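Local coordinates for pirin-like protein (Geobacillus kaustophilus, PDB 2P17) that is of unknown function but belongs to the pirin family and binds one iron ion per subunit, probably within its N-terminal cupin domain, at residues 6-11 and 33-38; 26-31 and 189-194; 214-219 and 225-230. All coordinates share one frame; numbering follows the deposited sequence.

From the N terminus, residues 6-11 lie on strand 3-19, and interaction 1 closes a loop of 21 residues when the short helix 33-36 brings Glu35 to two arginines of that strand. Interaction 2 starts inside this loop, at 26-31, and closes only 157 residues later on strand 189-196, so the two contacts cross; Tyr36 of the first packs on Leu28 of the second. Interaction 3 follows in series and spans just five residues, between strands 212-216 and 224-231. Interaction 2 joins the N-terminal pirin region to a C-terminal cupin strand; interaction 1 sets helix 33-36 on strand 3-19. Strand 212-216 pairs with both 3-19 and 189-196, linking all three.

Interaction 1 (6-11 and 33-38); sequences RIRRVK and WQEYDP
Arg8 and Arg9 converge on a single carboxylate oxygen, OE2 of Glu35, and form a salt-bridge network. Arg8 presents the end of its guanidinium: Arg8 NH1 and NH2 reach Glu35 OE2 at 2.9 Å and 3.0 Å, with the oxygen almost in the guanidinium plane. The NH2 bond uses the anti lone pair of OE2, while NH1 comes from above the carboxylate plane. Arg9 NH2 supplies the third and straightest bond, 2.8 Å from Glu35 OE2 with an N-H...O angle of 167°. Its chain bends at chi3 (63°), turning the guanidinium edge toward both Glu35 and Tyr36. The same Arg9 NH2 also donates to Tyr36 OH at 2.9 Å, tilted from the guanidinium plane, and a water links the pair again, accepting from Arg9 NH1 and donating to Tyr36 OH. Having accepted twice, that hydroxyl probably gives its own proton to Glu29 OE1, its strongest partner. Glu35 OE1 is bonded to Asn32 ND2, and Arg8 NE makes a weak bond to Phe216 O. Two positive groups so close to OE2 would be expected to hold Glu35 ionised. Strand 3-19, which carries the arginines, pairs here with strand 212-216, whose Phe215 makes a cation-pi contact with Arg9 and meets the Tyr36 ring; helix 33-36 thus lies against side chains of this strand pair, Arg8, Arg9 and Phe215.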
loop_
_atom_site.group_PDB
_atom_site.type_symbol
_atom_site.label_atom_id
_atom_site.label_comp_id
_atom_site.label_asym_id
_atom_site.label_seq_id
_atom_site.Cartn_x
_atom_site.Cartn_y
_atom_site.Cartn_z
ATOM N N ARG A 6 0.477 3.645 -18.460
ATOM C CA ARG A 6 1.024 2.381 -18.930
ATOM C C ARG A 6 1.683 1.682 -17.748
ATOM O O ARG A 6 2.012 2.321 -16.738
ATOM C CB ARG A 6 2.080 2.637 -20.021
ATOM C CG ARG A 6 1.521 3.062 -21.367
ATOM C CD ARG A 6 2.610 3.650 -22.248
ATOM N NE ARG A 6 2.917 5.028 -21.869
ATOM C CZ ARG A 6 4.008 5.415 -21.212
ATOM N NH1 ARG A 6 4.931 4.531 -20.862
ATOM N NH2 ARG A 6 4.177 6.697 -20.914
ATOM N N ILE A 7 1.877 0.374 -17.873
ATOM C CA ILE A 7 2.690 -0.382 -16.941
ATOM C C ILE A 7 4.129 -0.383 -17.444
ATOM O O ILE A 7 4.434 -0.950 -18.507
ATOM C CB ILE A 7 2.164 -1.830 -16.748
ATOM C CG1 ILE A 7 0.705 -1.820 -16.241
ATOM C CG2 ILE A 7 3.105 -2.618 -15.814
ATOM C CD1 ILE A 7 0.451 -0.911 -15.022
ATOM N N ARG A 8 5.007 0.274 -16.696
ATOM C CA ARG A 8 6.393 0.442 -17.135
ATOM C C ARG A 8 7.305 -0.702 -16.703
ATOM O O ARG A 8 8.398 -0.871 -17.258
ATOM C CB ARG A 8 6.958 1.783 -16.680
ATOM C CG ARG A 8 7.026 1.953 -15.178
ATOM C CD ARG A 8 7.668 3.277 -14.764
ATOM N NE ARG A 8 7.729 3.338 -13.311
ATOM C CZ ARG A 8 8.724 2.845 -12.581
ATOM N NH1 ARG A 8 9.776 2.299 -13.180
ATOM N NH2 ARG A 8 8.677 2.909 -11.257
ATOM N N ARG A 9 6.859 -1.491 -15.726
ATOM C CA ARG A 9 7.648 -2.614 -15.235
ATOM C C ARG A 9 6.780 -3.583 -14.457
ATOM O O ARG A 9 5.863 -3.164 -13.746
ATOM C CB ARG A 9 8.788 -2.107 -14.348
ATOM C CG ARG A 9 9.699 -3.198 -13.819
ATOM C CD ARG A 9 11.042 -2.656 -13.367
ATOM N NE ARG A 9 10.927 -1.722 -12.249
ATOM C CZ ARG A 9 10.809 -2.073 -10.971
ATOM N NH1 ARG A 9 10.754 -3.352 -10.604
ATOM N NH2 ARG A 9 10.737 -1.132 -10.041
ATOM N N VAL A 10 7.063 -4.879 -14.588
ATOM C CA VAL A 10 6.338 -5.916 -13.859
ATOM C C VAL A 10 7.309 -6.711 -12.986
ATOM O O VAL A 10 8.166 -7.436 -13.507
ATOM C CB VAL A 10 5.608 -6.899 -14.811
ATOM C CG1 VAL A 10 4.874 -7.985 -14.016
ATOM C CG2 VAL A 10 4.668 -6.152 -15.758
ATOM N N LYS A 11 7.181 -6.574 -11.666
ATOM C CA LYS A 11 8.055 -7.280 -10.722
ATOM C C LYS A 11 7.359 -8.499 -10.126
ATOM O O LYS A 11 6.229 -8.394 -9.646
ATOM C CB LYS A 11 8.495 -6.322 -9.596
ATOM C CG LYS A 11 9.070 -6.990 -8.349
ATOM C CD LYS A 11 10.495 -7.464 -8.549
ATOM C CE LYS A 11 11.071 -8.008 -7.243
ATOM N NZ LYS A 11 12.430 -8.629 -7.436
ATOM N N TRP A 33 15.010 5.282 -3.572
ATOM C CA TRP A 33 14.088 6.371 -3.307
ATOM C C TRP A 33 13.784 7.134 -4.588
ATOM O O TRP A 33 12.659 7.627 -4.776
ATOM C CB TRP A 33 14.650 7.332 -2.241
ATOM C CG TRP A 33 15.657 8.328 -2.779
ATOM C CD1 TRP A 33 17.010 8.170 -2.824
ATOM C CD2 TRP A 33 15.384 9.611 -3.376
ATOM N NE1 TRP A 33 17.600 9.265 -3.404
ATOM C CE2 TRP A 33 16.628 10.168 -3.745
ATOM C CE3 TRP A 33 14.211 10.343 -3.631
ATOM C CZ2 TRP A 33 16.738 11.420 -4.359
ATOM C CZ3 TRP A 33 14.325 11.598 -4.240
ATOM C CH2 TRP A 33 15.583 12.119 -4.590
ATOM N N GLN A 34 14.786 7.232 -5.469
ATOM C CA GLN A 34 14.662 8.076 -6.648
ATOM C C GLN A 34 13.627 7.552 -7.621
ATOM O O GLN A 34 13.011 8.325 -8.339
ATOM C CB GLN A 34 16.021 8.286 -7.341
ATOM C CG GLN A 34 16.654 7.054 -7.981
ATOM C CD GLN A 34 17.592 6.309 -7.048
ATOM O OE1 GLN A 34 17.441 6.333 -5.823
ATOM N NE2 GLN A 34 18.581 5.644 -7.630
ATOM N N GLU A 35 13.426 6.233 -7.638
ATOM C CA GLU A 35 12.402 5.654 -8.494
ATOM C C GLU A 35 11.020 5.656 -7.853
ATOM O O GLU A 35 10.019 5.784 -8.560
ATOM C CB GLU A 35 12.769 4.220 -8.914
ATOM C CG GLU A 35 11.845 3.638 -9.979
ATOM C CD GLU A 35 12.170 2.201 -10.341
ATOM O OE1 GLU A 35 13.339 1.786 -10.189
ATOM O OE2 GLU A 35 11.241 1.495 -10.794
ATOM N N TYR A 36 10.971 5.478 -6.531
ATOM C CA TYR A 36 9.700 5.166 -5.865
ATOM C C TYR A 36 9.052 6.302 -5.090
ATOM O O TYR A 36 7.917 6.156 -4.638
ATOM C CB TYR A 36 9.887 3.977 -4.929
ATOM C CG TYR A 36 10.368 2.704 -5.595
ATOM C CD1 TYR A 36 9.833 2.265 -6.813
ATOM C CD2 TYR A 36 11.312 1.912 -4.968
ATOM C CE1 TYR A 36 10.274 1.078 -7.400
ATOM C CE2 TYR A 36 11.744 0.712 -5.542
ATOM C CZ TYR A 36 11.220 0.312 -6.749
ATOM O OH TYR A 36 11.648 -0.890 -7.318
ATOM N N ASP A 37 9.770 7.418 -4.978
ATOM C CA ASP A 37 9.344 8.644 -4.284
ATOM C C ASP A 37 7.842 8.861 -4.496
ATOM O O ASP A 37 7.410 9.012 -5.638
ATOM C CB ASP A 37 10.164 9.804 -4.885
ATOM C CG ASP A 37 10.009 11.118 -4.143
ATOM O OD1 ASP A 37 9.374 11.150 -3.071
ATOM O OD2 ASP A 37 10.530 12.137 -4.670
ATOM N N PRO A 38 7.043 8.958 -3.411
ATOM C CA PRO A 38 7.400 9.111 -2.002
ATOM C C PRO A 38 7.586 7.823 -1.201
ATOM O O PRO A 38 7.764 7.883 0.022
ATOM C CB PRO A 38 6.188 9.869 -1.436
ATOM C CG PRO A 38 5.005 9.286 -2.232
ATOM C CD PRO A 38 5.577 8.999 -3.615
HETATM O O HOH W 1 10.601 -3.825 -7.750
#

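Interaction 2 (26-31 and 189-194); sequences SVLEPG and NGFLYI
Leu28 sets a methyl squarely over the Phe191 ring. This CH-pi contact puts Leu28 CD1 3.7 Å from the centroid of the Phe191 ring and 12° off its normal, so that the methyl sits above the centre of one face. The other branch reaches farther out, Leu28 CD2 touching Phe191 CE2 at 3.6 Å, and the two methyls cover the ring from its middle to the CE2 side. Phe191 CG lies between its own backbone N and carbonyl carbon (chi1 64°), which raises the ring off strand 189-196 to meet the leucine coming from the opposite direction. With Phe191 cut back to an alanine, both Leu28 methyls would probably lose their aromatic surface, and a gap is likely to open beside Leu42 and Tyr240, which also touch this ring. Val27, where the chain turns a corner, and Leu28 after it both face Leu42 of strand 39-47 as a classic beta bulge, consistent with two successive side chains both pointing toward strand 189-196. The contact therefore lies at the junction of the two cupin domains. Simple apolar packing makes up the rest: Val27 CG1 meets Tyr193 CD1 at 3.8 Å, approaching the tyrosine ring obliquely, with the two side chains crossing at about a right angle. At the start of the strand, Asn189 ND2 bonds to the backbone oxygens of Glu35 and Asp37.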
loop_
_atom_site.group_PDB
_atom_site.type_symbol
_atom_site.label_atom_id
_atom_site.label_comp_id
_atom_site.label_asym_id
_atom_site.label_seq_id
_atom_site.Cartn_x
_atom_site.Cartn_y
_atom_site.Cartn_z
ATOM N N SER A 26 10.642 -8.856 -0.943
ATOM C CA SER A 26 10.777 -7.438 -1.275
ATOM C C SER A 26 9.927 -7.110 -2.493
ATOM O O SER A 26 10.087 -7.720 -3.557
ATOM C CB SER A 26 12.241 -7.043 -1.513
ATOM O OG SER A 26 12.848 -6.650 -0.289
ATOM N N VAL A 27 8.989 -6.186 -2.312
ATOM C CA VAL A 27 8.124 -5.741 -3.402
ATOM C C VAL A 27 8.728 -4.478 -4.022
ATOM O O VAL A 27 8.925 -4.385 -5.238
ATOM C CB VAL A 27 6.664 -5.528 -2.928
ATOM C CG1 VAL A 27 5.743 -5.273 -4.118
ATOM C CG2 VAL A 27 6.158 -6.738 -2.108
ATOM N N LEU A 28 9.021 -3.511 -3.160
ATOM C CA LEU A 28 9.843 -2.368 -3.507
ATOM C C LEU A 28 11.078 -2.489 -2.638
ATOM O O LEU A 28 10.981 -2.417 -1.399
ATOM C CB LEU A 28 9.116 -1.045 -3.201
ATOM C CG LEU A 28 8.216 -0.435 -4.280
ATOM C CD1 LEU A 28 7.034 -1.331 -4.615
ATOM C CD2 LEU A 28 7.738 0.957 -3.842
ATOM N N GLU A 29 12.223 -2.691 -3.280
ATOM C CA GLU A 29 13.486 -2.832 -2.569
ATOM C C GLU A 29 13.902 -1.491 -1.974
ATOM O O GLU A 29 13.576 -0.442 -2.545
ATOM C CB GLU A 29 14.570 -3.360 -3.516
ATOM C CG GLU A 29 15.205 -2.307 -4.442
ATOM C CD GLU A 29 14.358 -1.948 -5.658
ATOM O OE1 GLU A 29 13.239 -2.485 -5.812
ATOM O OE2 GLU A 29 14.832 -1.120 -6.475
ATOM N N PRO A 30 14.606 -1.512 -0.826
ATOM C CA PRO A 30 15.116 -0.268 -0.249
ATOM C C PRO A 30 16.274 0.305 -1.069
ATOM O O PRO A 30 16.835 -0.397 -1.913
ATOM C CB PRO A 30 15.607 -0.696 1.138
ATOM C CG PRO A 30 15.951 -2.138 0.985
ATOM C CD PRO A 30 14.954 -2.690 -0.002
ATOM N N GLY A 31 16.600 1.574 -0.826
ATOM C CA GLY A 31 17.741 2.228 -1.472
ATOM C C GLY A 31 17.505 2.703 -2.893
ATOM O O GLY A 31 18.460 2.977 -3.628
ATOM N N ASN A 189 3.228 9.181 -8.319
ATOM C CA ASN A 189 4.080 8.063 -8.655
ATOM C C ASN A 189 3.498 6.856 -7.945
ATOM O O ASN A 189 3.202 6.924 -6.755
ATOM C CB ASN A 189 5.509 8.369 -8.181
ATOM C CG ASN A 189 6.522 7.304 -8.594
ATOM O OD1 ASN A 189 6.324 6.571 -9.563
ATOM N ND2 ASN A 189 7.630 7.249 -7.876
ATOM N N GLY A 190 3.326 5.743 -8.654
ATOM C CA GLY A 190 2.705 4.601 -8.009
ATOM C C GLY A 190 2.847 3.268 -8.693
ATOM O O GLY A 190 3.576 3.110 -9.681
ATOM N N PHE A 191 2.126 2.305 -8.143
ATOM C CA PHE A 191 2.213 0.931 -8.572
ATOM C C PHE A 191 1.029 0.203 -7.957
ATOM O O PHE A 191 0.326 0.746 -7.094
ATOM C CB PHE A 191 3.539 0.302 -8.086
ATOM C CG PHE A 191 3.655 0.224 -6.590
ATOM C CD1 PHE A 191 3.203 -0.908 -5.924
ATOM C CD2 PHE A 191 4.130 1.296 -5.849
ATOM C CE1 PHE A 191 3.250 -0.983 -4.538
ATOM C CE2 PHE A 191 4.181 1.241 -4.460
ATOM C CZ PHE A 191 3.751 0.102 -3.801
ATOM N N LEU A 192 0.823 -1.033 -8.368
ATOM C CA LEU A 192 -0.148 -1.885 -7.679
ATOM C C LEU A 192 0.462 -3.241 -7.385
ATOM O O LEU A 192 1.427 -3.639 -8.035
ATOM C CB LEU A 192 -1.486 -1.995 -8.456
ATOM C CG LEU A 192 -1.443 -2.546 -9.882
ATOM C CD1 LEU A 192 -1.356 -4.075 -9.915
ATOM C CD2 LEU A 192 -2.658 -2.066 -10.671
ATOM N N TYR A 193 -0.083 -3.930 -6.392
ATOM C CA TYR A 193 0.371 -5.267 -6.059
ATOM C C TYR A 193 -0.832 -6.188 -6.043
ATOM O O TYR A 193 -1.852 -5.870 -5.425
ATOM C CB TYR A 193 1.091 -5.280 -4.697
ATOM C CG TYR A 193 1.512 -6.666 -4.296
ATOM C CD1 TYR A 193 2.595 -7.278 -4.905
ATOM C CD2 TYR A 193 0.790 -7.383 -3.332
ATOM C CE1 TYR A 193 2.975 -8.563 -4.549
ATOM C CE2 TYR A 193 1.152 -8.683 -2.980
ATOM C CZ TYR A 193 2.257 -9.252 -3.593
ATOM O OH TYR A 193 2.646 -10.538 -3.263
ATOM N N ILE A 194 -0.727 -7.332 -6.727
ATOM C CA ILE A 194 -1.865 -8.209 -6.898
ATOM C C ILE A 194 -1.866 -9.299 -5.830
ATOM O O ILE A 194 -0.912 -10.067 -5.715
ATOM C CB ILE A 194 -1.902 -8.831 -8.319
ATOM C CG1 ILE A 194 -1.934 -7.714 -9.361
ATOM C CG2 ILE A 194 -3.136 -9.708 -8.470
ATOM C CD1 ILE A 194 -1.735 -8.189 -10.793
#

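Interaction 3 (214-219 and 225-230); sequences LFFSRH and TELNVT
Thr225 OG1, on the residue that packs against His219, has two partners outside the segments: it bonds to Leu184 O and also to Arg5 NE. With OG1 set between the backbone N and the carbonyl carbon (chi1 74°), the methyl is left to face the histidine. Thr225 CG2 stands 3.8 Å from His219 CB and an equal 3.8 Å from His219 CG, so it touches the root of the imidazole and meets the ring obliquely. The far end of that ring is fixed by a neighbour in its own segment, His219 NE2 lying 2.8 Å from Ser217 OG; either could be the donor. The serine hydroxyl also takes the backbone N-H of Arg6, so one oxygen joins the loop after strand 212-216 to strand 3-19. The touching parts of 214-219 and 225-230 run nearly antiparallel, yet they share no hydrogen bond. Both strands instead pair with strand 3-19, 212-216 antiparallel and 224-231 parallel, and the contact between them is made by side chains of the C-terminal cupin domain. The larger apolar contact is between Phe216 and Leu227, whose side chains cross at about a right angle. Leu227 CD2 leans on the outer part of the ring, 3.7 Å from Phe216 CE1 and 3.8 Å from Phe216 CZ, while Leu227 CD1 lies farther back, 4.1 Å from Phe216 CD1. Leu227 carries CG opposite its backbone N (chi1 -178°), which extends both methyls toward the phenylalanine. Leu184 and Ile7 also touch the Phe216 ring, and Leu192 of strand 189-196 packs on both Phe216 and Leu227.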
loop_
_atom_site.group_PDB
_atom_site.type_symbol
_atom_site.label_atom_id
_atom_site.label_comp_id
_atom_site.label_asym_id
_atom_site.label_seq_id
_atom_site.Cartn_x
_atom_site.Cartn_y
_atom_site.Cartn_z
ATOM N N LEU A 214 3.059 -4.086 -10.317
ATOM C CA LEU A 214 3.035 -3.443 -11.639
ATOM C C LEU A 214 3.201 -1.957 -11.432
ATOM O O LEU A 214 2.398 -1.350 -10.735
ATOM C CB LEU A 214 1.728 -3.758 -12.375
ATOM C CG LEU A 214 1.644 -5.121 -13.074
ATOM C CD1 LEU A 214 1.599 -6.276 -12.078
ATOM C CD2 LEU A 214 0.402 -5.160 -13.942
ATOM N N PHE A 215 4.265 -1.393 -12.007
ATOM C CA PHE A 215 4.620 0.008 -11.776
ATOM C C PHE A 215 4.095 0.877 -12.893
ATOM O O PHE A 215 4.106 0.463 -14.055
ATOM C CB PHE A 215 6.135 0.151 -11.657
ATOM C CG PHE A 215 6.691 -0.549 -10.465
ATOM C CD1 PHE A 215 6.864 0.130 -9.258
ATOM C CD2 PHE A 215 6.985 -1.912 -10.517
ATOM C CE1 PHE A 215 7.349 -0.534 -8.134
ATOM C CE2 PHE A 215 7.463 -2.580 -9.405
ATOM C CZ PHE A 215 7.654 -1.895 -8.216
ATOM N N PHE A 216 3.674 2.097 -12.552
ATOM C CA PHE A 216 2.999 2.972 -13.504
ATOM C C PHE A 216 3.969 3.953 -14.167
ATOM O O PHE A 216 4.904 4.430 -13.542
ATOM C CB PHE A 216 1.867 3.792 -12.840
ATOM C CG PHE A 216 0.912 2.983 -11.994
ATOM C CD1 PHE A 216 0.627 1.646 -12.295
ATOM C CD2 PHE A 216 0.255 3.584 -10.912
ATOM C CE1 PHE A 216 -0.252 0.916 -11.502
ATOM C CE2 PHE A 216 -0.638 2.857 -10.120
ATOM C CZ PHE A 216 -0.898 1.521 -10.421
ATOM N N SER A 217 3.683 4.269 -15.431
ATOM C CA SER A 217 4.339 5.370 -16.121
ATOM C C SER A 217 4.175 6.671 -15.356
ATOM O O SER A 217 3.202 6.862 -14.643
ATOM C CB SER A 217 3.749 5.538 -17.530
ATOM O OG SER A 217 2.332 5.593 -17.476
ATOM N N ARG A 218 5.137 7.562 -15.550
ATOM C CA ARG A 218 5.107 8.890 -14.962
ATOM C C ARG A 218 4.551 9.904 -15.941
ATOM O O ARG A 218 4.730 9.770 -17.155
ATOM C CB ARG A 218 6.521 9.308 -14.568
ATOM C CG ARG A 218 7.184 8.396 -13.528
ATOM C CD ARG A 218 6.559 8.518 -12.144
ATOM N NE ARG A 218 6.840 9.798 -11.491
ATOM C CZ ARG A 218 7.919 10.080 -10.744
ATOM N NH1 ARG A 218 8.879 9.186 -10.539
ATOM N NH2 ARG A 218 8.051 11.290 -10.216
ATOM N N HIS A 219 3.866 10.911 -15.401
ATOM C CA HIS A 219 3.263 11.951 -16.213
ATOM C C HIS A 219 3.567 13.321 -15.608
ATOM O O HIS A 219 4.390 13.427 -14.707
ATOM C CB HIS A 219 1.769 11.644 -16.393
ATOM C CG HIS A 219 1.546 10.315 -17.035
ATOM N ND1 HIS A 219 1.479 10.160 -18.402
ATOM C CD2 HIS A 219 1.490 9.068 -16.511
ATOM C CE1 HIS A 219 1.350 8.876 -18.691
ATOM N NE2 HIS A 219 1.350 8.194 -17.561
ATOM N N THR A 225 -4.814 11.787 -15.192
ATOM C CA THR A 225 -4.467 10.479 -15.741
ATOM C C THR A 225 -5.368 9.391 -15.174
ATOM O O THR A 225 -6.017 9.581 -14.148
ATOM C CB THR A 225 -2.986 10.069 -15.482
ATOM O OG1 THR A 225 -2.802 9.690 -14.109
ATOM C CG2 THR A 225 -1.995 11.190 -15.874
ATOM N N GLU A 226 -5.412 8.261 -15.873
ATOM C CA GLU A 226 -6.221 7.121 -15.457
ATOM C C GLU A 226 -5.454 5.826 -15.648
ATOM O O GLU A 226 -4.616 5.715 -16.552
ATOM C CB GLU A 226 -7.531 7.080 -16.254
ATOM C CG GLU A 226 -8.559 8.101 -15.761
ATOM C CD GLU A 226 -9.815 8.189 -16.616
ATOM O OE1 GLU A 226 -9.868 7.547 -17.680
ATOM O OE2 GLU A 226 -10.731 8.940 -16.220
ATOM N N LEU A 227 -5.724 4.864 -14.769
ATOM C CA LEU A 227 -5.256 3.502 -14.964
ATOM C C LEU A 227 -6.423 2.542 -15.108
ATOM O O LEU A 227 -7.270 2.428 -14.209
ATOM C CB LEU A 227 -4.372 3.044 -13.816
ATOM C CG LEU A 227 -3.866 1.626 -14.104
ATOM C CD1 LEU A 227 -2.549 1.688 -14.851
ATOM C CD2 LEU A 227 -3.722 0.823 -12.842
ATOM N N ASN A 228 -6.446 1.854 -16.244
ATOM C CA ASN A 228 -7.460 0.855 -16.545
ATOM C C ASN A 228 -7.066 -0.519 -16.011
ATOM O O ASN A 228 -5.912 -0.929 -16.121
ATOM C CB ASN A 228 -7.698 0.772 -18.062
ATOM C CG ASN A 228 -8.288 2.045 -18.641
ATOM O OD1 ASN A 228 -8.865 2.864 -17.925
ATOM N ND2 ASN A 228 -8.146 2.214 -19.950
ATOM N N VAL A 229 -8.034 -1.207 -15.416
ATOM C CA VAL A 229 -7.846 -2.538 -14.859
ATOM C C VAL A 229 -8.977 -3.431 -15.358
ATOM O O VAL A 229 -10.145 -3.100 -15.162
ATOM C CB VAL A 229 -7.934 -2.509 -13.303
ATOM C CG1 VAL A 229 -7.932 -3.918 -12.723
ATOM C CG2 VAL A 229 -6.780 -1.694 -12.715
ATOM N N THR A 230 -8.637 -4.549 -16.003
ATOM C CA THR A 230 -9.656 -5.531 -16.416
ATOM C C THR A 230 -9.340 -6.888 -15.802
ATOM O O THR A 230 -8.270 -7.431 -16.046
ATOM C CB THR A 230 -9.742 -5.666 -17.957
ATOM O OG1 THR A 230 -9.996 -4.378 -18.535
ATOM C CG2 THR A 230 -10.860 -6.623 -18.346
#